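Local coordinates for replication protein B (Plasmid RSF1010, PDB 3H20), which acts as the primase of its plasmid, a nucleotidyltransferase that makes short primers from which DNA replication starts in leading-strand mode, at residues A[116-121]-A[188-193]; A[90-95]-A[129-134]; A[246-251]-A[294-299]. All coordinates share one frame; numbering follows the deposited sequence.

Contact 1. Residues A[116-121]-A[188-193]; sequences GGELRG and QQIEQA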
ATOM      1  N   GLY A 116      15.400  -6.922  -4.129  1.00 39.06           N
ATOM      2  CA  GLY A 116      14.670  -6.693  -2.874  1.00 39.37           C
ATOM      3  C   GLY A 116      13.170  -6.527  -3.069  1.00 39.43           C
ATOM      4  O   GLY A 116      12.708  -6.323  -4.188  1.00 38.95           O
ATOM      5  N   GLY A 117      12.413  -6.588  -1.973  1.00 39.74           N
ATOM      6  CA  GLY A 117      10.955  -6.419  -2.023  1.00 40.09           C
ATOM      7  C   GLY A 117      10.526  -5.122  -2.689  1.00 40.20           C
ATOM      8  O   GLY A 117       9.578  -5.107  -3.485  1.00 40.52           O
ATOM      9  N   GLU A 118      11.250  -4.049  -2.376  1.00 39.98           N
ATOM     10  CA  GLU A 118      11.034  -2.717  -2.950  1.00 40.33           C
ATOM     11  C   GLU A 118      11.009  -2.735  -4.489  1.00 39.41           C
ATOM     12  O   GLU A 118      10.038  -2.277  -5.095  1.00 39.12           O
ATOM     13  CB  GLU A 118      12.085  -1.735  -2.396  1.00 40.23           C
ATOM     14  CG  GLU A 118      12.342  -0.470  -3.202  1.00 41.36           C
ATOM     15  CD  GLU A 118      13.436   0.423  -2.593  1.00 42.14           C
ATOM     16  OE1 GLU A 118      13.989   0.090  -1.520  1.00 45.07           O
ATOM     17  OE2 GLU A 118      13.739   1.485  -3.184  1.00 43.94           O
ATOM     18  N   LEU A 119      12.062  -3.266  -5.111  1.00 38.58           N
ATOM     19  CA  LEU A 119      12.141  -3.302  -6.578  1.00 37.79           C
ATOM     20  C   LEU A 119      11.106  -4.259  -7.177  1.00 36.96           C
ATOM     21  O   LEU A 119      10.480  -3.948  -8.188  1.00 37.10           O
ATOM     22  CB  LEU A 119      13.560  -3.644  -7.062  1.00 37.92           C
ATOM     23  CG  LEU A 119      14.655  -2.597  -6.795  1.00 39.40           C
ATOM     24  CD1 LEU A 119      16.051  -3.207  -6.869  1.00 39.53           C
ATOM     25  CD2 LEU A 119      14.550  -1.380  -7.729  1.00 39.85           C
ATOM     26  N   ARG A 120      10.913  -5.413  -6.545  1.00 36.07           N
ATOM     27  CA  ARG A 120       9.960  -6.401  -7.067  1.00 35.37           C
ATOM     28  C   ARG A 120       8.513  -5.898  -7.083  1.00 34.95           C
ATOM     29  O   ARG A 120       7.773  -6.158  -8.031  1.00 34.54           O
ATOM     30  CB  ARG A 120      10.064  -7.710  -6.293  1.00 35.51           C
ATOM     31  CG  ARG A 120      11.297  -8.541  -6.684  1.00 37.42           C
ATOM     32  CD  ARG A 120      11.279  -9.928  -6.073  1.00 39.64           C
ATOM     33  NE  ARG A 120      11.677  -9.885  -4.672  1.00 44.67           N
ATOM     34  CZ  ARG A 120      10.838 -10.024  -3.657  1.00 45.16           C
ATOM     35  NH1 ARG A 120      11.289  -9.967  -2.418  1.00 46.75           N
ATOM     36  NH2 ARG A 120       9.550 -10.227  -3.885  1.00 46.68           N
ATOM     37  N   GLY A 121       8.119  -5.182  -6.032  1.00 34.77           N
ATOM     38  CA  GLY A 121       6.770  -4.640  -5.935  1.00 34.51           C
ATOM     39  C   GLY A 121       6.529  -3.578  -6.989  1.00 34.16           C
ATOM     40  O   GLY A 121       5.461  -3.527  -7.596  1.00 34.03           O
ATOM     41  N   GLN A 188      15.223   4.007 -11.363  1.00 34.17           N
ATOM     42  CA  GLN A 188      15.002   5.354 -11.912  1.00 34.50           C
ATOM     43  C   GLN A 188      13.687   5.980 -11.438  1.00 34.37           C
ATOM     44  O   GLN A 188      13.637   7.166 -11.091  1.00 33.94           O
ATOM     45  CB  GLN A 188      15.051   5.318 -13.446  1.00 35.39           C
ATOM     46  CG  GLN A 188      16.448   5.097 -14.007  1.00 36.71           C
ATOM     47  CD  GLN A 188      17.356   6.289 -13.776  1.00 40.63           C
ATOM     48  OE1 GLN A 188      18.143   6.316 -12.827  1.00 43.04           O
ATOM     49  NE2 GLN A 188      17.240   7.290 -14.632  1.00 42.06           N
ATOM     50  N   GLN A 189      12.625   5.180 -11.425  1.00 33.91           N
ATOM     51  CA  GLN A 189      11.315   5.634 -10.943  1.00 33.93           C
ATOM     52  C   GLN A 189      11.319   5.965  -9.449  1.00 33.99           C
ATOM     53  O   GLN A 189      10.697   6.942  -9.022  1.00 33.48           O
ATOM     54  CB  GLN A 189      10.243   4.584 -11.251  1.00 33.87           C
ATOM     55  CG  GLN A 189       9.935   4.466 -12.741  1.00 34.01           C
ATOM     56  CD  GLN A 189       9.076   3.263 -13.075  1.00 35.18           C
ATOM     57  OE1 GLN A 189       9.019   2.301 -12.314  1.00 35.55           O
ATOM     58  NE2 GLN A 189       8.410   3.309 -14.227  1.00 35.42           N
ATOM     59  N   ILE A 190      12.007   5.141  -8.660  1.00 33.83           N
ATOM     60  CA  ILE A 190      12.162   5.393  -7.221  1.00 34.37           C
ATOM     61  C   ILE A 190      13.012   6.652  -6.980  1.00 34.35           C
ATOM     62  O   ILE A 190      12.662   7.499  -6.151  1.00 33.96           O
ATOM     63  CB  ILE A 190      12.716   4.141  -6.475  1.00 34.22           C
ATOM     64  CG1 ILE A 190      11.681   3.005  -6.519  1.00 34.91           C
ATOM     65  CG2 ILE A 190      13.093   4.482  -5.037  1.00 34.93           C
ATOM     66  CD1 ILE A 190      12.233   1.588  -6.232  1.00 34.79           C
ATOM     67  N   GLU A 191      14.102   6.789  -7.736  1.00 34.48           N
ATOM     68  CA  GLU A 191      14.949   7.978  -7.665  1.00 35.32           C
ATOM     69  C   GLU A 191      14.178   9.255  -8.007  1.00 35.00           C
ATOM     70  O   GLU A 191      14.375  10.293  -7.371  1.00 34.89           O
ATOM     71  CB  GLU A 191      16.190   7.818  -8.553  1.00 35.31           C
ATOM     72  CG  GLU A 191      17.205   6.817  -8.000  1.00 36.52           C
ATOM     73  CD  GLU A 191      18.470   6.691  -8.847  1.00 37.34           C
ATOM     74  OE1 GLU A 191      18.404   6.877 -10.084  1.00 40.31           O
ATOM     75  OE2 GLU A 191      19.538   6.394  -8.267  1.00 39.45           O
ATOM     76  N   GLN A 192      13.288   9.163  -8.993  1.00 34.80           N
ATOM     77  CA  GLN A 192      12.435  10.281  -9.388  1.00 35.32           C
ATOM     78  C   GLN A 192      11.512  10.674  -8.233  1.00 34.98           C
ATOM     79  O   GLN A 192      11.418  11.853  -7.883  1.00 34.69           O
ATOM     80  CB  GLN A 192      11.628   9.912 -10.642  1.00 35.70           C
ATOM     81  CG  GLN A 192      10.562  10.914 -11.054  1.00 38.04           C
ATOM     82  CD  GLN A 192      11.107  12.051 -11.886  1.00 40.80           C
ATOM     83  OE1 GLN A 192      11.124  13.197 -11.448  1.00 42.05           O
ATOM     84  NE2 GLN A 192      11.551  11.742 -13.105  1.00 43.83           N
ATOM     85  N   ALA A 193      10.845   9.678  -7.646  1.00 34.44           N
ATOM     86  CA  ALA A 193       9.954   9.891  -6.502  1.00 34.71           C
ATOM     87  C   ALA A 193      10.679  10.570  -5.344  1.00 34.64           C
ATOM     88  O   ALA A 193      10.126  11.468  -4.699  1.00 34.88           O
ATOM     89  CB  ALA A 193       9.331   8.550  -6.045  1.00 34.27           C
TER
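E118 OE2 lies against two methyl groups of I190, 3.4 Å from I190 CD1 and 3.6 Å from I190 CG2. These are van der Waals contacts between a carboxylate oxygen and carbon. The aliphatic part of E118 also takes part, with E118 CG 3.7 Å from I190 CD1. The E118 chain is extended, and its CG stands anti to the backbone N (chi1 159°). This carries the carboxylate end across to I190, although CB itself does not point that way. L119 comes in next to it and at about a right angle to I190. Its CD2 methyl is 4.1 Å from I190 CD1, a looser apolar contact. CD1 of I190 is therefore met by both residues. I190 is the one residue of 188-193 that makes the contact, and the buried area is small, 117 Å². This is light surface packing between the first turn of helix 117-130, with G116 at the N-cap position, and the long helix 179-206. Further along the pair, Q189 of the long helix hydrogen-bonds to Q122 of helix 117-130. Helix 179-206 passes beside the start of helix 117-130 here.

Contact 2. Residues A[90-95]-A[129-134]; sequences EGREPA and SEYDAD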
ATOM      1  N   GLU A  90       8.520  -8.654 -26.330  1.00 31.70           N
ATOM      2  CA  GLU A  90       9.006  -7.428 -25.700  1.00 31.84           C
ATOM      3  C   GLU A  90      10.084  -7.689 -24.633  1.00 31.71           C
ATOM      4  O   GLU A  90      10.474  -6.779 -23.893  1.00 31.47           O
ATOM      5  CB  GLU A  90       7.823  -6.649 -25.097  1.00 31.96           C
ATOM      6  CG  GLU A  90       6.860  -6.111 -26.183  1.00 32.10           C
ATOM      7  CD  GLU A  90       5.519  -5.600 -25.650  1.00 33.25           C
ATOM      8  OE1 GLU A  90       5.361  -5.412 -24.424  1.00 34.39           O
ATOM      9  OE2 GLU A  90       4.612  -5.376 -26.481  1.00 34.86           O
ATOM     10  N   GLY A  91      10.587  -8.919 -24.572  1.00 31.93           N
ATOM     11  CA  GLY A  91      11.648  -9.245 -23.616  1.00 32.26           C
ATOM     12  C   GLY A  91      11.180  -9.437 -22.177  1.00 32.08           C
ATOM     13  O   GLY A  91      11.999  -9.442 -21.249  1.00 32.76           O
ATOM     14  N   ARG A  92       9.874  -9.616 -21.989  1.00 32.06           N
ATOM     15  CA  ARG A  92       9.308  -9.994 -20.679  1.00 31.77           C
ATOM     16  C   ARG A  92       8.952 -11.493 -20.688  1.00 31.82           C
ATOM     17  O   ARG A  92       7.842 -11.884 -20.290  1.00 31.93           O
ATOM     18  CB  ARG A  92       8.064  -9.158 -20.343  1.00 31.92           C
ATOM     19  CG  ARG A  92       8.341  -7.716 -19.850  1.00 31.24           C
ATOM     20  CD  ARG A  92       8.827  -6.787 -20.968  1.00 31.88           C
ATOM     21  NE  ARG A  92       8.672  -5.386 -20.555  1.00 31.81           N
ATOM     22  CZ  ARG A  92       9.396  -4.369 -21.019  1.00 31.93           C
ATOM     23  NH1 ARG A  92      10.343  -4.571 -21.944  1.00 29.72           N
ATOM     24  NH2 ARG A  92       9.161  -3.144 -20.558  1.00 28.02           N
ATOM     25  N   GLU A  93       9.889 -12.316 -21.147  1.00 32.04           N
ATOM     26  CA  GLU A  93       9.656 -13.764 -21.278  1.00 32.52           C
ATOM     27  C   GLU A  93       9.386 -14.351 -19.886  1.00 32.90           C
ATOM     28  O   GLU A  93      10.156 -14.101 -18.952  1.00 33.64           O
ATOM     29  CB  GLU A  93      10.867 -14.495 -21.897  1.00 32.45           C
ATOM     30  CG  GLU A  93      11.318 -14.009 -23.283  1.00 32.81           C
ATOM     31  CD  GLU A  93      12.400 -12.924 -23.226  1.00 33.57           C
ATOM     32  OE1 GLU A  93      12.522 -12.217 -22.196  1.00 33.42           O
ATOM     33  OE2 GLU A  93      13.133 -12.786 -24.225  1.00 33.99           O
ATOM     34  N   PRO A  94       8.309 -15.119 -19.759  1.00 33.26           N
ATOM     35  CA  PRO A  94       7.980 -15.783 -18.492  1.00 33.00           C
ATOM     36  C   PRO A  94       9.028 -16.824 -18.111  1.00 32.98           C
ATOM     37  O   PRO A  94       9.529 -17.540 -18.979  1.00 32.39           O
ATOM     38  CB  PRO A  94       6.646 -16.466 -18.797  1.00 33.33           C
ATOM     39  CG  PRO A  94       6.033 -15.625 -19.859  1.00 34.21           C
ATOM     40  CD  PRO A  94       7.175 -15.127 -20.699  1.00 33.19           C
ATOM     41  N   ALA A  95       9.350 -16.903 -16.825  1.00 32.68           N
ATOM     42  CA  ALA A  95      10.128 -18.017 -16.297  1.00 32.61           C
ATOM     43  C   ALA A  95       9.267 -19.264 -16.136  1.00 32.72           C
ATOM     44  O   ALA A  95       9.765 -20.388 -16.204  1.00 33.43           O
ATOM     45  CB  ALA A  95      10.767 -17.635 -14.969  1.00 32.58           C
ATOM     46  N   SER A 129       0.506  -2.959 -15.179  1.00 35.15           N
ATOM     47  CA  SER A 129       0.134  -1.817 -16.002  1.00 35.98           C
ATOM     48  C   SER A 129       0.463  -2.029 -17.486  1.00 36.42           C
ATOM     49  O   SER A 129      -0.379  -1.746 -18.350  1.00 36.87           O
ATOM     50  CB  SER A 129       0.798  -0.536 -15.482  1.00 35.97           C
ATOM     51  OG  SER A 129       0.379   0.572 -16.243  1.00 37.04           O
ATOM     52  N   GLU A 130       1.673  -2.520 -17.775  1.00 36.80           N
ATOM     53  CA  GLU A 130       2.124  -2.763 -19.154  1.00 37.40           C
ATOM     54  C   GLU A 130       1.161  -3.654 -19.935  1.00 37.09           C
ATOM     55  O   GLU A 130       0.883  -3.388 -21.102  1.00 37.35           O
ATOM     56  CB  GLU A 130       3.539  -3.377 -19.189  1.00 37.21           C
ATOM     57  CG  GLU A 130       4.680  -2.356 -19.101  1.00 38.71           C
ATOM     58  CD  GLU A 130       6.089  -2.983 -19.124  1.00 38.97           C
ATOM     59  OE1 GLU A 130       6.225  -4.187 -19.431  1.00 38.34           O
ATOM     60  OE2 GLU A 130       7.068  -2.249 -18.827  1.00 42.44           O
ATOM     61  N   TYR A 131       0.651  -4.697 -19.280  1.00 36.54           N
ATOM     62  CA  TYR A 131      -0.174  -5.708 -19.938  1.00 36.35           C
ATOM     63  C   TYR A 131      -1.640  -5.702 -19.475  1.00 36.47           C
ATOM     64  O   TYR A 131      -2.364  -6.663 -19.716  1.00 36.83           O
ATOM     65  CB  TYR A 131       0.507  -7.101 -19.831  1.00 35.74           C
ATOM     66  CG  TYR A 131       1.911  -7.038 -20.403  1.00 35.54           C
ATOM     67  CD1 TYR A 131       2.107  -6.909 -21.781  1.00 35.16           C
ATOM     68  CD2 TYR A 131       3.038  -7.020 -19.571  1.00 35.20           C
ATOM     69  CE1 TYR A 131       3.381  -6.801 -22.327  1.00 33.42           C
ATOM     70  CE2 TYR A 131       4.335  -6.914 -20.114  1.00 34.69           C
ATOM     71  CZ  TYR A 131       4.486  -6.794 -21.497  1.00 35.55           C
ATOM     72  OH  TYR A 131       5.733  -6.669 -22.067  1.00 34.74           O
ATOM     73  N   ASP A 132      -2.063  -4.601 -18.843  1.00 36.78           N
ATOM     74  CA  ASP A 132      -3.443  -4.421 -18.327  1.00 37.08           C
ATOM     75  C   ASP A 132      -3.910  -5.691 -17.589  1.00 37.53           C
ATOM     76  O   ASP A 132      -5.001  -6.209 -17.821  1.00 37.54           O
ATOM     77  CB  ASP A 132      -4.404  -4.001 -19.466  1.00 36.84           C
ATOM     78  CG  ASP A 132      -5.734  -3.400 -18.966  1.00 37.27           C
ATOM     79  OD1 ASP A 132      -5.882  -3.038 -17.776  1.00 35.26           O
ATOM     80  OD2 ASP A 132      -6.644  -3.267 -19.803  1.00 37.21           O
ATOM     81  N   ALA A 133      -3.048  -6.190 -16.707  1.00 37.83           N
ATOM     82  CA  ALA A 133      -3.346  -7.348 -15.884  1.00 38.90           C
ATOM     83  C   ALA A 133      -4.032  -6.917 -14.576  1.00 39.72           C
ATOM     84  O   ALA A 133      -4.394  -5.747 -14.419  1.00 39.52           O
ATOM     85  CB  ALA A 133      -2.068  -8.137 -15.621  1.00 38.69           C
ATOM     86  N   ASP A 134      -4.239  -7.856 -13.654  1.00 40.76           N
ATOM     87  CA  ASP A 134      -4.941  -7.547 -12.395  1.00 41.84           C
ATOM     88  C   ASP A 134      -4.039  -6.733 -11.456  1.00 42.35           C
ATOM     89  O   ASP A 134      -3.046  -7.259 -10.944  1.00 42.76           O
ATOM     90  CB  ASP A 134      -5.414  -8.846 -11.706  1.00 41.80           C
ATOM     91  CG  ASP A 134      -6.451  -8.596 -10.602  1.00 42.89           C
ATOM     92  OD1 ASP A 134      -6.507  -7.473 -10.054  1.00 40.55           O
ATOM     93  OD2 ASP A 134      -7.202  -9.543 -10.267  1.00 43.69           O
TER
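R92 and E130 form a salt bridge with two bonds. The guanidinium presents its NE and NH2 side, one nitrogen to each carboxylate oxygen. R92 NE is 2.9 Å from E130 OE1, which it meets on the syn side. R92 NH2 is 2.9 Å from E130 OE2 and makes the straighter bond, at 164°. OE2 lies at the guanidinium edge, but NH2 stands above the carboxylate plane. The two flat groups are turned 48° apart, so the fork is twisted.

Hydrogen bonds extend this network. The Y131 hydroxyl donates to E90, with Y131 OH 2.7 Å from E90 OE1 and approaching on the anti side. A third guanidinium nitrogen is used within the loop: R92 NH1 is 2.9 Å from E90 O. R92 is thus tied to E130 and to the loop backbone, which should fix its rotation. Its charge is likely to ease the nearness of the E90 and E130 carboxylates.

Van der Waals contact centres on Y131. The arginine chain bends at chi2 (72°) and passes the phenol end, with R92 CD 3.3 Å from Y131 OH. The ring stands almost upright to the guanidinium.

Two helix ends meet here. Helices 81-89 and 117-130 each finish in a Schellman motif, with G91 and D132 as the C-prime residues. Y131 packs on M87 of helix 81-89 and on L79 of strand 73-79, while the loop 90-95 runs on into strand 96-99.

Contact 3. Residues A[246-251]-A[294-299]; sequences AAQKLA and PSVQLA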
ATOM      1  N   ALA A 246      -8.289  34.794  15.507  1.00 32.25           N
ATOM      2  CA  ALA A 246      -7.541  33.588  15.873  1.00 32.64           C
ATOM      3  C   ALA A 246      -8.282  32.796  16.963  1.00 32.57           C
ATOM      4  O   ALA A 246      -8.456  31.578  16.847  1.00 32.53           O
ATOM      5  CB  ALA A 246      -6.111  33.944  16.319  1.00 32.42           C
ATOM      6  N   ALA A 247      -8.749  33.493  17.995  1.00 32.65           N
ATOM      7  CA  ALA A 247      -9.528  32.860  19.069  1.00 33.12           C
ATOM      8  C   ALA A 247     -10.797  32.200  18.533  1.00 33.58           C
ATOM      9  O   ALA A 247     -11.154  31.100  18.955  1.00 33.89           O
ATOM     10  CB  ALA A 247      -9.871  33.872  20.166  1.00 32.94           C
ATOM     11  N   GLN A 248     -11.475  32.872  17.605  1.00 34.05           N
ATOM     12  CA  GLN A 248     -12.684  32.310  16.994  1.00 34.80           C
ATOM     13  C   GLN A 248     -12.372  31.007  16.241  1.00 34.96           C
ATOM     14  O   GLN A 248     -13.154  30.053  16.298  1.00 35.05           O
ATOM     15  CB  GLN A 248     -13.357  33.327  16.068  1.00 35.14           C
ATOM     16  CG  GLN A 248     -14.659  32.808  15.465  1.00 36.70           C
ATOM     17  CD  GLN A 248     -15.109  33.562  14.239  1.00 39.62           C
ATOM     18  OE1 GLN A 248     -14.440  34.489  13.787  1.00 40.49           O
ATOM     19  NE2 GLN A 248     -16.254  33.145  13.673  1.00 39.36           N
ATOM     20  N   LYS A 249     -11.233  30.975  15.548  1.00 34.80           N
ATOM     21  CA  LYS A 249     -10.817  29.792  14.789  1.00 35.38           C
ATOM     22  C   LYS A 249     -10.467  28.622  15.707  1.00 34.91           C
ATOM     23  O   LYS A 249     -10.968  27.515  15.514  1.00 34.37           O
ATOM     24  CB  LYS A 249      -9.654  30.122  13.850  1.00 35.56           C
ATOM     25  CG  LYS A 249     -10.092  30.732  12.526  1.00 38.13           C
ATOM     26  CD  LYS A 249      -9.014  31.635  11.948  1.00 40.35           C
ATOM     27  CE  LYS A 249      -9.214  31.888  10.453  1.00 42.19           C
ATOM     28  NZ  LYS A 249     -10.511  32.558  10.140  1.00 43.50           N
ATOM     29  N   LEU A 250      -9.627  28.885  16.710  1.00 34.54           N
ATOM     30  CA  LEU A 250      -9.289  27.903  17.745  1.00 34.47           C
ATOM     31  C   LEU A 250     -10.511  27.366  18.503  1.00 34.22           C
ATOM     32  O   LEU A 250     -10.619  26.159  18.724  1.00 34.17           O
ATOM     33  CB  LEU A 250      -8.264  28.485  18.731  1.00 34.58           C
ATOM     34  CG  LEU A 250      -6.772  28.240  18.457  1.00 35.09           C
ATOM     35  CD1 LEU A 250      -6.328  28.826  17.119  1.00 35.34           C
ATOM     36  CD2 LEU A 250      -5.913  28.795  19.609  1.00 34.71           C
ATOM     37  N   ALA A 251     -11.429  28.252  18.889  1.00 34.31           N
ATOM     38  CA  ALA A 251     -12.650  27.842  19.606  1.00 34.38           C
ATOM     39  C   ALA A 251     -13.597  27.018  18.727  1.00 34.82           C
ATOM     40  O   ALA A 251     -14.214  26.062  19.200  1.00 35.04           O
ATOM     41  CB  ALA A 251     -13.378  29.047  20.174  1.00 34.65           C
ATOM     42  N   PRO A 294     -22.771  32.793  17.300  1.00 32.35           N
ATOM     43  CA  PRO A 294     -23.526  31.677  16.725  1.00 32.64           C
ATOM     44  C   PRO A 294     -22.607  30.739  15.933  1.00 32.54           C
ATOM     45  O   PRO A 294     -22.747  29.522  16.038  1.00 32.60           O
ATOM     46  CB  PRO A 294     -24.524  32.360  15.775  1.00 32.51           C
ATOM     47  CG  PRO A 294     -24.575  33.783  16.191  1.00 32.60           C
ATOM     48  CD  PRO A 294     -23.317  34.109  16.916  1.00 32.53           C
ATOM     49  N   SER A 295     -21.660  31.307  15.184  1.00 32.55           N
ATOM     50  CA  SER A 295     -20.710  30.520  14.389  1.00 32.16           C
ATOM     51  C   SER A 295     -19.906  29.551  15.248  1.00 32.82           C
ATOM     52  O   SER A 295     -19.766  28.380  14.906  1.00 32.99           O
ATOM     53  CB  SER A 295     -19.768  31.434  13.593  1.00 32.43           C
ATOM     54  OG  SER A 295     -18.977  32.237  14.459  1.00 30.52           O
ATOM     55  N   VAL A 296     -19.403  30.047  16.377  1.00 32.92           N
ATOM     56  CA  VAL A 296     -18.590  29.259  17.291  1.00 33.42           C
ATOM     57  C   VAL A 296     -19.448  28.212  17.995  1.00 33.95           C
ATOM     58  O   VAL A 296     -19.068  27.043  18.051  1.00 33.73           O
ATOM     59  CB  VAL A 296     -17.849  30.171  18.306  1.00 33.44           C
ATOM     60  CG1 VAL A 296     -17.136  29.350  19.365  1.00 32.84           C
ATOM     61  CG2 VAL A 296     -16.861  31.049  17.570  1.00 33.58           C
ATOM     62  N   GLN A 297     -20.619  28.633  18.475  1.00 34.32           N
ATOM     63  CA  GLN A 297     -21.569  27.732  19.135  1.00 35.39           C
ATOM     64  C   GLN A 297     -21.999  26.562  18.244  1.00 34.87           C
ATOM     65  O   GLN A 297     -22.031  25.409  18.705  1.00 35.03           O
ATOM     66  CB  GLN A 297     -22.795  28.507  19.646  1.00 34.93           C
ATOM     67  CG  GLN A 297     -22.523  29.311  20.920  1.00 36.46           C
ATOM     68  CD  GLN A 297     -23.719  30.122  21.382  1.00 37.23           C
ATOM     69  OE1 GLN A 297     -24.789  30.100  20.758  1.00 40.91           O
ATOM     70  NE2 GLN A 297     -23.547  30.846  22.481  1.00 38.20           N
ATOM     71  N   LEU A 298     -22.320  26.851  16.988  1.00 34.85           N
ATOM     72  CA  LEU A 298     -22.698  25.809  16.020  1.00 34.76           C
ATOM     73  C   LEU A 298     -21.537  24.870  15.663  1.00 34.66           C
ATOM     74  O   LEU A 298     -21.708  23.646  15.646  1.00 34.29           O
ATOM     75  CB  LEU A 298     -23.325  26.421  14.751  1.00 35.06           C
ATOM     76  CG  LEU A 298     -23.835  25.439  13.679  1.00 35.21           C
ATOM     77  CD1 LEU A 298     -24.890  24.469  14.246  1.00 36.27           C
ATOM     78  CD2 LEU A 298     -24.391  26.165  12.458  1.00 35.86           C
ATOM     79  N   ALA A 299     -20.366  25.439  15.368  1.00 34.40           N
ATOM     80  CA  ALA A 299     -19.181  24.643  15.074  1.00 34.37           C
ATOM     81  C   ALA A 299     -18.862  23.682  16.224  1.00 34.43           C
ATOM     82  O   ALA A 299     -18.652  22.495  15.993  1.00 34.26           O
ATOM     83  CB  ALA A 299     -17.986  25.538  14.765  1.00 34.13           C
TER
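V296 points at helix 239-252 and spreads its two methyl groups over two residues of it. V296 CG2 packs on the flank of the Q248 side chain, 3.5 Å from Q248 CG. V296 CG1 reaches A251 one turn later, 3.9 Å from A251 CB. The valine has CG1 anti to its own backbone N (chi1 173°), and this sets the two methyls to face Q248 and A251 separately.

Q248 passes V296 at a slant. Its chain is extended, and the amide goes on beyond the valine to S295. There Q248 NE2 is 3.0 Å from S295 OG. The bond is weak, because the N-H is bent to 128°. Q248 thus does two jobs: its methylene part is apolar packing, and its amide is a polar link at the more exposed margin. With an alanine here, S295 OG would probably lose this weak donor and V296 CG2 would be left with a gap beside it.

The short helical segments run nearly parallel, 20° apart, and their axes approach to 9.7 Å. A251 is small and buried, and V290 and M291 of helix 279-291 and I260 of helix 257-267 also touch it. The A251 carbonyl oxygen accepts a hydrogen bond from R300, a further tie between the same two helices. Neighbouring helices packed side by side, nearly parallel, suit the helix-bundle domain named for this primase. Here helices 239-252 and 294-304 pack together among the C-terminal helices.

How the contacts relate
Contacts 1 and 2 belong to the N-terminal primase region and share helix 117-130. Contact 1 uses the start of this helix and contact 2 its end. Their centres are about 18 Å apart and their nearest atoms about 7 Å apart, so they do not touch. Their segments alternate along the chain: 90-95, 116-121, 129-134, then 188-193. Helix 117-130 is thus contacted near its start by helix 179-206 and at its end by the loop after helix 81-89. Contact 3 follows in sequence and lies within the C-terminal helices. Its centre is about 46 Å from that of contact 1 and about 56 Å from that of contact 2. The separation fits a protein of two well-spaced parts.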